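Local coordinates for protein UDP-glucose 6-dehydrogenase (Pyrobaculum islandicum, PDB 3VTF) that probably oxidises UDP-glucose to UDP-glucuronate in two NAD+-dependent steps, and holds UDP-glucose in a pocket lined by residues from more than one domain, at residues S25-G30 with E89-A94; V35-F40 with G83-A88; D99-A104 with R125-G130; R118-A123 with S144-G149; H138-K143 with G153-A158. All blocks are in the same frame, centred on the assembly; numbering follows the deposited sequence.

Contact 1: residues S25-G30 with E89-A94; sequences SVLGLG and ESAEEA
Ser25 and Leu27, alternate residues at the end of strand 23-27, lie beside the first turn of helix 91-96, with Ser25 CA 5.8 Å from Ala94 CA and Leu27 CA 6.7 Å from Ala91 CA. Ser25 CB sits 4.0 Å from Ala94 CB and 3.6 Å from Ala94 O, while its hydroxyl is hydrogen-bonded to Thr98 OG1 beyond the helix. Leu27 keeps CG beside the backbone N (chi1 -59°), which carries the branched end to the helix although the chain there does not point straight at it. Its CD2 does most of the touching, 3.9 Å from Ala91 CB and 4.4 Å from Ala94 CB, one turn of helix on. The helix start is fixed by Ser90, the N-cap, whose OG accepts from Glu93 N at 3.1 Å and an N-H...O angle of 159°. The same OG donates to Glu93 OE2 at 2.9 Å, reaching it from above the carboxylate plane. Past Leu27 the chain turns through Gly28 and Gly30, and Leu29 N is hydrogen-bonded to Asp51 OD1, of a residue predicted to bind NAD+. A first strand running into a glycine-rich turn is consistent with the GxGxxG element of a Rossmann-type dinucleotide-binding fold.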
# COMPACT_ATOMS: atom_id res chain seq x y z
N SER A 25 -2.66 -32.87 14.56
CA SER A 25 -2.19 -33.47 13.31
C SER A 25 -2.04 -32.40 12.22
O SER A 25 -2.70 -31.37 12.27
CB SER A 25 -3.12 -34.65 12.87
OG SER A 25 -4.49 -34.36 13.05
N VAL A 26 -1.17 -32.64 11.24
CA VAL A 26 -1.04 -31.75 10.10
C VAL A 26 -1.12 -32.58 8.82
O VAL A 26 -0.40 -33.61 8.72
CB VAL A 26 0.34 -31.06 10.11
CG1 VAL A 26 0.45 -30.13 8.91
CG2 VAL A 26 0.50 -30.29 11.43
N LEU A 27 -2.01 -32.20 7.89
CA LEU A 27 -2.13 -32.90 6.57
C LEU A 27 -1.60 -31.98 5.50
O LEU A 27 -2.13 -30.87 5.30
CB LEU A 27 -3.60 -33.24 6.26
CG LEU A 27 -4.26 -34.13 7.32
CD1 LEU A 27 -5.66 -34.46 6.78
CD2 LEU A 27 -3.42 -35.45 7.47
N GLY A 28 -0.56 -32.43 4.80
CA GLY A 28 0.03 -31.64 3.76
C GLY A 28 1.34 -31.12 4.31
O GLY A 28 1.38 -30.25 5.20
N LEU A 29 2.42 -31.61 3.76
CA LEU A 29 3.73 -31.26 4.31
C LEU A 29 4.59 -30.52 3.30
O LEU A 29 5.74 -30.86 3.18
CB LEU A 29 4.45 -32.50 4.88
CG LEU A 29 3.70 -33.21 6.05
CD1 LEU A 29 4.29 -34.61 6.39
CD2 LEU A 29 3.62 -32.32 7.30
N GLY A 30 4.03 -29.49 2.61
CA GLY A 30 4.82 -28.51 1.86
C GLY A 30 5.53 -27.65 2.92
O GLY A 30 5.55 -27.94 4.15
N GLU A 89 0.74 -43.50 8.88
CA GLU A 89 0.67 -44.25 7.61
C GLU A 89 -0.51 -43.81 6.79
O GLU A 89 -0.59 -44.14 5.60
CB GLU A 89 0.53 -45.78 7.91
CG GLU A 89 1.74 -46.36 8.60
CD GLU A 89 2.97 -46.20 7.72
OE1 GLU A 89 2.90 -46.38 6.48
OE2 GLU A 89 4.03 -45.85 8.28
N SER A 90 -1.45 -43.04 7.37
CA SER A 90 -2.55 -42.55 6.52
C SER A 90 -3.11 -41.25 7.13
O SER A 90 -2.86 -41.00 8.29
CB SER A 90 -3.70 -43.59 6.40
OG SER A 90 -4.39 -43.66 7.60
N ALA A 91 -3.78 -40.46 6.32
CA ALA A 91 -4.40 -39.19 6.85
C ALA A 91 -5.34 -39.54 7.96
O ALA A 91 -5.28 -38.96 9.05
CB ALA A 91 -5.15 -38.46 5.73
N GLU A 92 -6.16 -40.57 7.74
CA GLU A 92 -7.20 -40.93 8.75
C GLU A 92 -6.63 -41.33 10.08
O GLU A 92 -7.15 -40.98 11.16
CB GLU A 92 -8.09 -42.06 8.22
CG GLU A 92 -8.93 -41.68 7.02
CD GLU A 92 -8.22 -41.72 5.66
OE1 GLU A 92 -6.97 -41.97 5.51
OE2 GLU A 92 -8.95 -41.47 4.66
N GLU A 93 -5.51 -42.06 10.04
CA GLU A 93 -4.90 -42.44 11.33
C GLU A 93 -4.28 -41.22 12.02
O GLU A 93 -4.27 -41.20 13.26
CB GLU A 93 -3.80 -43.47 11.15
CG GLU A 93 -4.28 -44.85 10.67
CD GLU A 93 -3.10 -45.63 10.08
OE1 GLU A 93 -2.10 -45.86 10.81
OE2 GLU A 93 -3.12 -45.91 8.86
N ALA A 94 -3.69 -40.27 11.26
CA ALA A 94 -3.15 -39.02 11.91
C ALA A 94 -4.29 -38.31 12.64
O ALA A 94 -4.19 -37.93 13.82
CB ALA A 94 -2.55 -38.09 10.88

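Contact 2: residues V35-F40 with G83-A88; sequences VHAVGF and GRLSFA
Leu85 reaches from the edge strand 85-87 into the side of helix 31-43, where its two methyl groups divide between neighbouring helix residues. With CG anti to the backbone N (chi1 176°), the side chain is carried out from the strand and its fork reaches the helix. Leu85 CD2 takes Val38, meeting CG2 at 3.9 Å; the two side chains lie askew to one another, so the contact is methyl to methyl and not along their lengths. Val38 offers CG2, the branch beside its backbone N (chi1 168°). Leu85 CD1 turns instead to Ala37, 4.3 Å from its CB and 4.1 Å from its O, so that it rests partly on the helix backbone. All of this is apolar and buried. Leu85 and Val38 both also touch Leu76 of helix 72-81, which makes a small three-element core, while His36 and Phe40, on another face of the helix, set their rings edge-to-face with Phe186. Helix 31-43 is the crossover between strands 23-27 and 46-50, and this contact carries it on to strand 85-87, an outermost strand of the Rossmann-type sheet, beyond 46-50.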
# COMPACT_ATOMS: atom_id res chain seq x y z
N VAL A 35 6.68 -26.87 8.42
CA VAL A 35 7.13 -25.90 9.42
C VAL A 35 6.14 -25.88 10.60
O VAL A 35 6.53 -25.73 11.79
CB VAL A 35 7.34 -24.49 8.81
CG1 VAL A 35 7.44 -23.41 9.90
CG2 VAL A 35 8.60 -24.48 7.96
N HIS A 36 4.85 -26.01 10.30
CA HIS A 36 3.92 -26.08 11.47
C HIS A 36 4.08 -27.34 12.26
O HIS A 36 3.98 -27.34 13.49
CB HIS A 36 2.48 -25.93 11.00
CG HIS A 36 2.13 -24.47 10.70
ND1 HIS A 36 2.58 -23.81 9.60
CD2 HIS A 36 1.45 -23.54 11.46
CE1 HIS A 36 2.18 -22.50 9.67
NE2 HIS A 36 1.48 -22.36 10.80
N ALA A 37 4.27 -28.44 11.55
CA ALA A 37 4.41 -29.74 12.28
C ALA A 37 5.61 -29.70 13.20
O ALA A 37 5.53 -30.08 14.38
CB ALA A 37 4.51 -30.87 11.26
N VAL A 38 6.74 -29.28 12.65
CA VAL A 38 7.97 -29.13 13.48
C VAL A 38 7.86 -28.08 14.57
O VAL A 38 8.26 -28.32 15.75
CB VAL A 38 9.18 -28.84 12.53
CG1 VAL A 38 10.41 -28.37 13.35
CG2 VAL A 38 9.51 -30.06 11.70
N GLY A 39 7.31 -26.93 14.22
CA GLY A 39 7.17 -25.84 15.18
C GLY A 39 6.22 -26.18 16.33
O GLY A 39 6.49 -25.79 17.47
N PHE A 40 5.07 -26.81 16.03
CA PHE A 40 4.14 -27.12 17.10
C PHE A 40 4.83 -28.13 18.04
O PHE A 40 4.65 -28.03 19.28
CB PHE A 40 2.82 -27.74 16.56
CG PHE A 40 1.86 -26.71 15.95
CD1 PHE A 40 1.61 -25.53 16.58
CD2 PHE A 40 1.12 -27.03 14.79
CE1 PHE A 40 0.66 -24.62 16.05
CE2 PHE A 40 0.25 -26.09 14.24
CZ PHE A 40 0.02 -24.90 14.89
N GLY A 83 10.78 -36.78 20.78
CA GLY A 83 9.74 -37.77 20.83
C GLY A 83 8.33 -37.21 20.54
O GLY A 83 7.40 -38.00 20.37
N ARG A 84 8.19 -35.89 20.37
CA ARG A 84 6.83 -35.31 20.19
C ARG A 84 6.29 -35.29 18.74
O ARG A 84 5.07 -35.11 18.53
CB ARG A 84 6.73 -33.90 20.84
CG ARG A 84 6.94 -33.91 22.34
CD ARG A 84 6.38 -32.68 22.98
NE ARG A 84 7.21 -31.56 22.56
CZ ARG A 84 8.26 -31.11 23.21
NH1 ARG A 84 8.60 -31.62 24.40
NH2 ARG A 84 8.96 -30.11 22.67
N LEU A 85 7.16 -35.51 17.74
CA LEU A 85 6.75 -35.50 16.35
C LEU A 85 6.81 -36.85 15.75
O LEU A 85 7.88 -37.45 15.75
CB LEU A 85 7.72 -34.60 15.52
CG LEU A 85 7.56 -34.49 14.00
CD1 LEU A 85 6.08 -34.03 13.66
CD2 LEU A 85 8.55 -33.43 13.46
N SER A 86 5.74 -37.32 15.09
CA SER A 86 5.80 -38.58 14.38
C SER A 86 5.02 -38.43 13.11
O SER A 86 4.34 -37.40 12.89
CB SER A 86 5.17 -39.73 15.24
OG SER A 86 3.83 -39.40 15.61
N PHE A 87 5.08 -39.45 12.26
CA PHE A 87 4.29 -39.39 11.04
C PHE A 87 3.41 -40.62 10.85
O PHE A 87 3.86 -41.75 11.17
CB PHE A 87 5.22 -39.19 9.83
CG PHE A 87 6.03 -37.96 9.93
CD1 PHE A 87 5.52 -36.73 9.46
CD2 PHE A 87 7.25 -37.96 10.62
CE1 PHE A 87 6.27 -35.56 9.62
CE2 PHE A 87 8.01 -36.79 10.76
CZ PHE A 87 7.53 -35.59 10.25
N ALA A 88 2.18 -40.44 10.31
CA ALA A 88 1.21 -41.57 10.27
C ALA A 88 1.34 -42.30 8.95
O ALA A 88 1.93 -41.78 8.02
CB ALA A 88 -0.26 -41.12 10.47

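Contact 3: residues D99-A104 with R125-G130; sequences DATFIA and RAVGRG
Thr101 divides its two branches between a polar and an apolar neighbour: OG1 is hydrogen-bonded to Ser25 OG of the adjacent strand, while CG2 turns to Val127 of the helix. The pair joins the first two elements of a beta-alpha-beta unit in the Rossmann-type sheet, formed by strand 100-103, helix 118-134 and strand 139-142. The split follows from the threonine torsion (chi1 -66°), which leaves OG1 beside the backbone N and puts CG2 anti to it. Thr101 and Val127 meet tip to tip, and their methyl groups CG2 and CG2 stand 3.6 Å apart, a close apolar fit; Thr101 CB is 4.0 Å from the same Val127 CG2. Two residues along the strand, on the same face, Ile103 adds a second, looser neighbour for that methyl. Val127 thus sets one branch over alternate strand residues, and it also packs on Leu27 and Val140 of the strands to either side. The outer face of the helix is by contrast charged: Arg125 forms salt bridges with Glu161, Glu162 and Glu121, and Arg129 with Glu92. Back on the buried face, the wider approach is that of Ile103 CG1, which lies 4.4 Å from Val127 CG2.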
# COMPACT_ATOMS: atom_id res chain seq x y z
N ASP A 99 -6.56 -34.31 18.40
CA ASP A 99 -7.79 -33.60 18.70
C ASP A 99 -8.05 -32.43 17.77
O ASP A 99 -9.17 -31.94 17.70
CB ASP A 99 -7.74 -33.09 20.08
CG ASP A 99 -7.86 -34.23 21.11
OD1 ASP A 99 -8.63 -35.17 20.84
OD2 ASP A 99 -7.17 -34.14 22.12
N ALA A 100 -7.02 -31.98 17.04
CA ALA A 100 -7.25 -30.99 15.97
C ALA A 100 -6.33 -31.26 14.80
O ALA A 100 -5.20 -31.77 14.99
CB ALA A 100 -6.94 -29.59 16.56
N THR A 101 -6.82 -31.02 13.57
CA THR A 101 -6.02 -31.33 12.36
C THR A 101 -5.87 -30.00 11.58
O THR A 101 -6.89 -29.33 11.29
CB THR A 101 -6.77 -32.31 11.45
OG1 THR A 101 -6.86 -33.56 12.16
CG2 THR A 101 -6.00 -32.56 10.05
N PHE A 102 -4.62 -29.60 11.34
CA PHE A 102 -4.36 -28.46 10.43
C PHE A 102 -4.31 -28.92 8.99
O PHE A 102 -3.44 -29.72 8.58
CB PHE A 102 -3.00 -27.82 10.83
CG PHE A 102 -3.11 -27.14 12.19
CD1 PHE A 102 -3.29 -25.76 12.25
CD2 PHE A 102 -3.06 -27.87 13.38
CE1 PHE A 102 -3.45 -25.13 13.46
CE2 PHE A 102 -3.23 -27.23 14.61
CZ PHE A 102 -3.42 -25.87 14.65
N ILE A 103 -5.21 -28.40 8.16
CA ILE A 103 -5.14 -28.78 6.75
C ILE A 103 -4.24 -27.76 6.11
O ILE A 103 -4.55 -26.53 6.09
CB ILE A 103 -6.55 -28.75 6.11
CG1 ILE A 103 -7.42 -29.85 6.77
CG2 ILE A 103 -6.48 -28.84 4.56
CD1 ILE A 103 -8.90 -29.72 6.31
N ALA A 104 -3.17 -28.26 5.48
CA ALA A 104 -2.17 -27.37 4.88
C ALA A 104 -1.82 -27.80 3.48
O ALA A 104 -0.72 -27.55 3.03
CB ALA A 104 -0.87 -27.30 5.75
N ARG A 125 -12.32 -34.64 3.78
CA ARG A 125 -13.06 -35.96 3.83
C ARG A 125 -12.23 -36.91 4.67
O ARG A 125 -12.77 -37.72 5.46
CB ARG A 125 -13.27 -36.51 2.41
CG ARG A 125 -14.34 -35.70 1.67
CD ARG A 125 -14.93 -36.38 0.41
NE ARG A 125 -15.87 -35.44 -0.25
CZ ARG A 125 -17.12 -35.22 0.18
NH1 ARG A 125 -17.58 -35.94 1.19
NH2 ARG A 125 -17.92 -34.31 -0.35
N ALA A 126 -10.89 -36.85 4.52
CA ALA A 126 -10.06 -37.70 5.38
C ALA A 126 -10.20 -37.38 6.84
O ALA A 126 -10.21 -38.28 7.70
CB ALA A 126 -8.58 -37.69 4.97
N VAL A 127 -10.30 -36.08 7.14
CA VAL A 127 -10.52 -35.65 8.46
C VAL A 127 -11.84 -36.21 8.96
O VAL A 127 -11.87 -36.74 10.09
CB VAL A 127 -10.47 -34.10 8.59
CG1 VAL A 127 -10.91 -33.71 9.98
CG2 VAL A 127 -8.98 -33.59 8.37
N GLY A 128 -12.89 -36.10 8.13
CA GLY A 128 -14.23 -36.64 8.53
C GLY A 128 -14.13 -38.18 8.85
O GLY A 128 -14.61 -38.65 9.84
N ARG A 129 -13.41 -38.91 8.04
CA ARG A 129 -13.22 -40.39 8.33
C ARG A 129 -12.45 -40.63 9.63
O ARG A 129 -12.77 -41.48 10.44
CB ARG A 129 -12.52 -40.97 7.12
CG ARG A 129 -13.48 -41.10 5.94
CD ARG A 129 -12.94 -42.03 4.87
NE ARG A 129 -11.76 -41.44 4.26
CZ ARG A 129 -11.76 -40.64 3.18
NH1 ARG A 129 -12.85 -40.39 2.51
NH2 ARG A 129 -10.62 -40.15 2.73
N GLY A 130 -11.46 -39.78 9.91
CA GLY A 130 -10.69 -39.99 11.15
C GLY A 130 -11.55 -39.67 12.34
O GLY A 130 -11.47 -40.34 13.39

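Contact 4: residues R118-A123 with S144-G149; sequences RYVEAA and STVPPG
Val120, in the first turn of helix 118-134, meets Ser144 and Val146 of the loop that follows strand 139-142, and the apolar part of the contact rests on a single methyl group. Val120 CG2, the branch beside the backbone N, lies 3.7 Å from Ser144 CB and 3.9 Å from Val146 CG1, so it is set against two alternate residues of an extended loop. Val146 holds CG1 beside its own backbone N (chi1 -70°), which brings this branch to the helix. Ser144 and Val146 do this work, because the side chain of the intervening Thr145 leaves the backbone on the far side from the helix.

No hydrogen bond crosses the contact; the polar partners of Ser144 and Thr145 lie around it. Ser144 OG is 3.9 Å from Val120 CG2, a van der Waals approach; its hydrogen bonds go to Val105 O and Ile103 O, so the buried hydroxyl ties the loop to the end of the neighbouring strand and the residues just past it. Thr145 O in turn accepts from Thr107 OG1, and Thr145 and Thr107 are both predicted to bind NAD+. Val120 itself lies within the regular, hydrogen-bonded first turn of its helix.

In the fold, the contact lies at the C-terminal end of the parallel strands. Val120 also touches Val155 of helix 151-160, Val146 and Thr145 pack on helix 221-251, and Pro148 meets Leu252 of the second subunit.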
# COMPACT_ATOMS: atom_id res chain seq x y z
N ARG A 118 -9.85 -28.97 -4.76
CA ARG A 118 -9.91 -30.46 -4.66
C ARG A 118 -8.99 -31.04 -3.62
O ARG A 118 -9.36 -32.00 -2.96
CB ARG A 118 -9.56 -31.10 -6.02
CG ARG A 118 -10.62 -30.90 -7.13
CD ARG A 118 -10.03 -31.53 -8.43
NE ARG A 118 -8.77 -30.83 -8.78
CZ ARG A 118 -7.71 -31.43 -9.25
NH1 ARG A 118 -7.74 -32.77 -9.48
NH2 ARG A 118 -6.59 -30.72 -9.44
N TYR A 119 -7.77 -30.49 -3.44
CA TYR A 119 -6.85 -31.02 -2.41
C TYR A 119 -7.40 -30.80 -1.00
O TYR A 119 -7.30 -31.70 -0.13
CB TYR A 119 -5.43 -30.33 -2.52
CG TYR A 119 -4.82 -30.46 -3.93
CD1 TYR A 119 -3.95 -31.51 -4.20
CD2 TYR A 119 -5.16 -29.60 -4.97
CE1 TYR A 119 -3.40 -31.70 -5.47
CE2 TYR A 119 -4.63 -29.80 -6.23
CZ TYR A 119 -3.77 -30.86 -6.48
OH TYR A 119 -3.21 -31.03 -7.76
N VAL A 120 -7.92 -29.57 -0.76
CA VAL A 120 -8.56 -29.27 0.54
C VAL A 120 -9.82 -30.18 0.76
O VAL A 120 -10.02 -30.69 1.87
CB VAL A 120 -9.00 -27.77 0.54
CG1 VAL A 120 -9.94 -27.40 1.74
CG2 VAL A 120 -7.72 -26.85 0.53
N GLU A 121 -10.61 -30.38 -0.30
CA GLU A 121 -11.83 -31.20 -0.12
C GLU A 121 -11.45 -32.64 0.27
O GLU A 121 -12.04 -33.21 1.18
CB GLU A 121 -12.71 -31.18 -1.38
CG GLU A 121 -13.87 -32.18 -1.21
CD GLU A 121 -14.92 -32.10 -2.27
OE1 GLU A 121 -14.75 -31.32 -3.20
OE2 GLU A 121 -15.98 -32.78 -2.10
N ALA A 122 -10.46 -33.22 -0.38
CA ALA A 122 -10.01 -34.61 -0.05
C ALA A 122 -9.44 -34.67 1.31
O ALA A 122 -9.65 -35.65 2.06
CB ALA A 122 -8.99 -35.17 -1.09
N ALA A 123 -8.72 -33.60 1.76
CA ALA A 123 -8.14 -33.67 3.08
C ALA A 123 -9.31 -33.57 4.10
O ALA A 123 -9.26 -34.22 5.12
CB ALA A 123 -7.21 -32.45 3.29
N SER A 144 -4.47 -23.83 4.69
CA SER A 144 -4.56 -23.59 3.26
C SER A 144 -5.18 -22.23 2.96
O SER A 144 -6.13 -21.88 3.61
CB SER A 144 -5.38 -24.75 2.57
OG SER A 144 -4.72 -25.98 2.89
N THR A 145 -4.68 -21.53 1.93
CA THR A 145 -5.27 -20.35 1.42
C THR A 145 -6.49 -20.68 0.60
O THR A 145 -6.36 -21.30 -0.47
CB THR A 145 -4.21 -19.54 0.57
OG1 THR A 145 -3.13 -19.22 1.48
CG2 THR A 145 -4.88 -18.21 0.09
N VAL A 146 -7.67 -20.33 1.13
CA VAL A 146 -8.90 -20.75 0.53
C VAL A 146 -9.81 -19.53 0.45
O VAL A 146 -9.80 -18.62 1.32
CB VAL A 146 -9.63 -21.84 1.35
CG1 VAL A 146 -8.93 -23.18 1.33
CG2 VAL A 146 -9.84 -21.36 2.85
N PRO A 147 -10.65 -19.47 -0.57
CA PRO A 147 -11.55 -18.32 -0.67
C PRO A 147 -12.51 -18.25 0.54
O PRO A 147 -12.84 -19.27 1.14
CB PRO A 147 -12.34 -18.59 -1.95
CG PRO A 147 -11.50 -19.60 -2.78
CD PRO A 147 -10.68 -20.38 -1.73
N PRO A 148 -12.96 -17.05 0.90
CA PRO A 148 -13.83 -16.88 2.05
C PRO A 148 -15.08 -17.67 1.89
O PRO A 148 -15.69 -17.61 0.82
CB PRO A 148 -14.16 -15.36 2.02
CG PRO A 148 -12.85 -14.73 1.41
CD PRO A 148 -12.44 -15.75 0.36
N GLY A 149 -15.50 -18.39 2.94
CA GLY A 149 -16.69 -19.23 2.84
C GLY A 149 -16.28 -20.66 2.76
O GLY A 149 -17.12 -21.53 3.04

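Contact 5: residues H138-K143 with G153-A158; sequences HLVVVK and GLVARA
The beta-alpha-beta unit of strand 139-142, helix 151-160 and strand 169-172, part of the Rossmann-type NAD-binding domain, is packed here, strand to helix, by three valines. Val155 projects from the helix toward the sheet and sets CG1 against both Val140 and Val142, alternate residues on one face of the strand, and CG2 against Val142. Its two neighbours are met differently. Val142 and Val155 meet tip to tip, while Val140 runs past Val155 in the opposite sense, so that only one branch of each comes close: CG1 of Val140 lies 3.8 Å from CG1 of Val155. With CG1 of Val155 anti to the backbone N (chi1 164°) and CG2 beside it, the fork straddles the Val142 methyl. The backbones stay well apart, the CA atoms of Val142 and Val155 being 8.3 Å from each other, and the gap is bridged by side chains alone. The helix is widened by a pi-type turn at 153-155, just where Val155 is presented. On the other face of the strand, Leu139 and Val141 pack against Leu205 of helix 199-208, so the sheet is covered from both sides. Val142 CG2 is 4.0 Å from both Val155 CG1 and Val155 CG2.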
# COMPACT_ATOMS: atom_id res chain seq x y z
N HIS A 138 -13.66 -33.11 17.57
CA HIS A 138 -12.37 -32.80 16.95
C HIS A 138 -12.46 -31.39 16.37
O HIS A 138 -13.54 -30.92 16.02
CB HIS A 138 -12.19 -33.69 15.74
CG HIS A 138 -10.72 -33.93 15.36
ND1 HIS A 138 -10.13 -33.30 14.30
CD2 HIS A 138 -9.73 -34.74 15.92
CE1 HIS A 138 -8.84 -33.67 14.19
NE2 HIS A 138 -8.60 -34.56 15.18
N LEU A 139 -11.30 -30.71 16.22
CA LEU A 139 -11.26 -29.41 15.56
C LEU A 139 -10.62 -29.50 14.20
O LEU A 139 -9.51 -30.00 14.05
CB LEU A 139 -10.52 -28.39 16.45
CG LEU A 139 -10.26 -26.98 15.86
CD1 LEU A 139 -11.56 -26.21 15.58
CD2 LEU A 139 -9.42 -26.19 16.87
N VAL A 140 -11.27 -28.96 13.18
CA VAL A 140 -10.68 -29.00 11.83
C VAL A 140 -10.17 -27.55 11.54
O VAL A 140 -10.96 -26.57 11.57
CB VAL A 140 -11.80 -29.29 10.82
CG1 VAL A 140 -11.21 -29.37 9.42
CG2 VAL A 140 -12.47 -30.63 11.22
N VAL A 141 -8.88 -27.41 11.29
CA VAL A 141 -8.35 -26.04 11.11
C VAL A 141 -7.80 -25.91 9.69
O VAL A 141 -6.95 -26.75 9.25
CB VAL A 141 -7.18 -25.79 12.15
CG1 VAL A 141 -6.62 -24.31 12.02
CG2 VAL A 141 -7.64 -26.08 13.60
N VAL A 142 -8.23 -24.89 8.99
CA VAL A 142 -7.80 -24.73 7.61
C VAL A 142 -6.61 -23.72 7.59
O VAL A 142 -6.84 -22.51 7.89
CB VAL A 142 -8.95 -24.19 6.72
CG1 VAL A 142 -8.46 -24.08 5.25
CG2 VAL A 142 -10.26 -25.05 6.80
N LYS A 143 -5.41 -24.21 7.26
CA LYS A 143 -4.23 -23.29 7.09
C LYS A 143 -4.07 -22.91 5.61
O LYS A 143 -3.57 -21.88 5.31
CB LYS A 143 -2.96 -24.00 7.52
CG LYS A 143 -2.80 -24.13 9.02
CD LYS A 143 -2.76 -22.79 9.69
CE LYS A 143 -1.43 -22.12 9.60
NZ LYS A 143 -1.50 -20.97 10.62
N GLY A 153 -18.21 -23.70 4.68
CA GLY A 153 -18.97 -24.31 3.57
C GLY A 153 -18.42 -25.65 3.16
O GLY A 153 -18.63 -26.64 3.86
N LEU A 154 -17.62 -25.67 2.09
CA LEU A 154 -17.06 -26.89 1.59
C LEU A 154 -16.43 -27.81 2.67
O LEU A 154 -16.71 -29.00 2.72
CB LEU A 154 -16.00 -26.56 0.51
CG LEU A 154 -15.04 -27.72 0.14
CD1 LEU A 154 -15.86 -28.83 -0.48
CD2 LEU A 154 -13.97 -27.31 -0.83
N VAL A 155 -15.52 -27.26 3.51
CA VAL A 155 -14.75 -28.10 4.46
C VAL A 155 -15.70 -28.66 5.55
O VAL A 155 -15.70 -29.89 5.75
CB VAL A 155 -13.59 -27.28 5.13
CG1 VAL A 155 -13.04 -27.96 6.39
CG2 VAL A 155 -12.46 -26.97 4.10
N ALA A 156 -16.55 -27.83 6.15
CA ALA A 156 -17.49 -28.34 7.17
C ALA A 156 -18.41 -29.38 6.57
O ALA A 156 -18.75 -30.36 7.23
CB ALA A 156 -18.30 -27.22 7.82
N ARG A 157 -18.78 -29.17 5.32
CA ARG A 157 -19.70 -30.15 4.66
C ARG A 157 -19.02 -31.45 4.35
O ARG A 157 -19.56 -32.50 4.61
CB ARG A 157 -20.32 -29.54 3.39
CG ARG A 157 -21.28 -30.50 2.72
CD ARG A 157 -22.04 -29.81 1.56
NE ARG A 157 -21.14 -29.14 0.62
CZ ARG A 157 -20.36 -29.80 -0.26
NH1 ARG A 157 -20.33 -31.13 -0.27
NH2 ARG A 157 -19.55 -29.13 -1.09
N ALA A 158 -17.80 -31.39 3.75
CA ALA A 158 -17.10 -32.57 3.44
C ALA A 158 -16.73 -33.41 4.71
O ALA A 158 -16.79 -34.68 4.67
CB ALA A 158 -15.85 -32.21 2.60

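In the fold
All five contacts are buried packing within the NAD-binding domain, and none has a hydrogen bond across it. Contacts 1, 2, 3 and 5 set helices against parallel strands of one mixed sheet; contacts 1 and 3 use the adjacent strands 23-27 and 100-103, contacts 3 and 5 the adjacent strands 100-103 and 139-142. Contacts 3 and 4 share helix 118-134, its middle lying on the sheet and its start on a loop, and contacts 4 and 5 meet where helices 118-134 and 151-160 touch. Contacts 2 and 5 bring only aliphatic side chains together, whereas contacts 1, 3 and 4 each include a hydroxyl bonded to a third element. Contact 4, whose loop holds a residue predicted to bind NAD+, alone involves a segment touched by the second subunit.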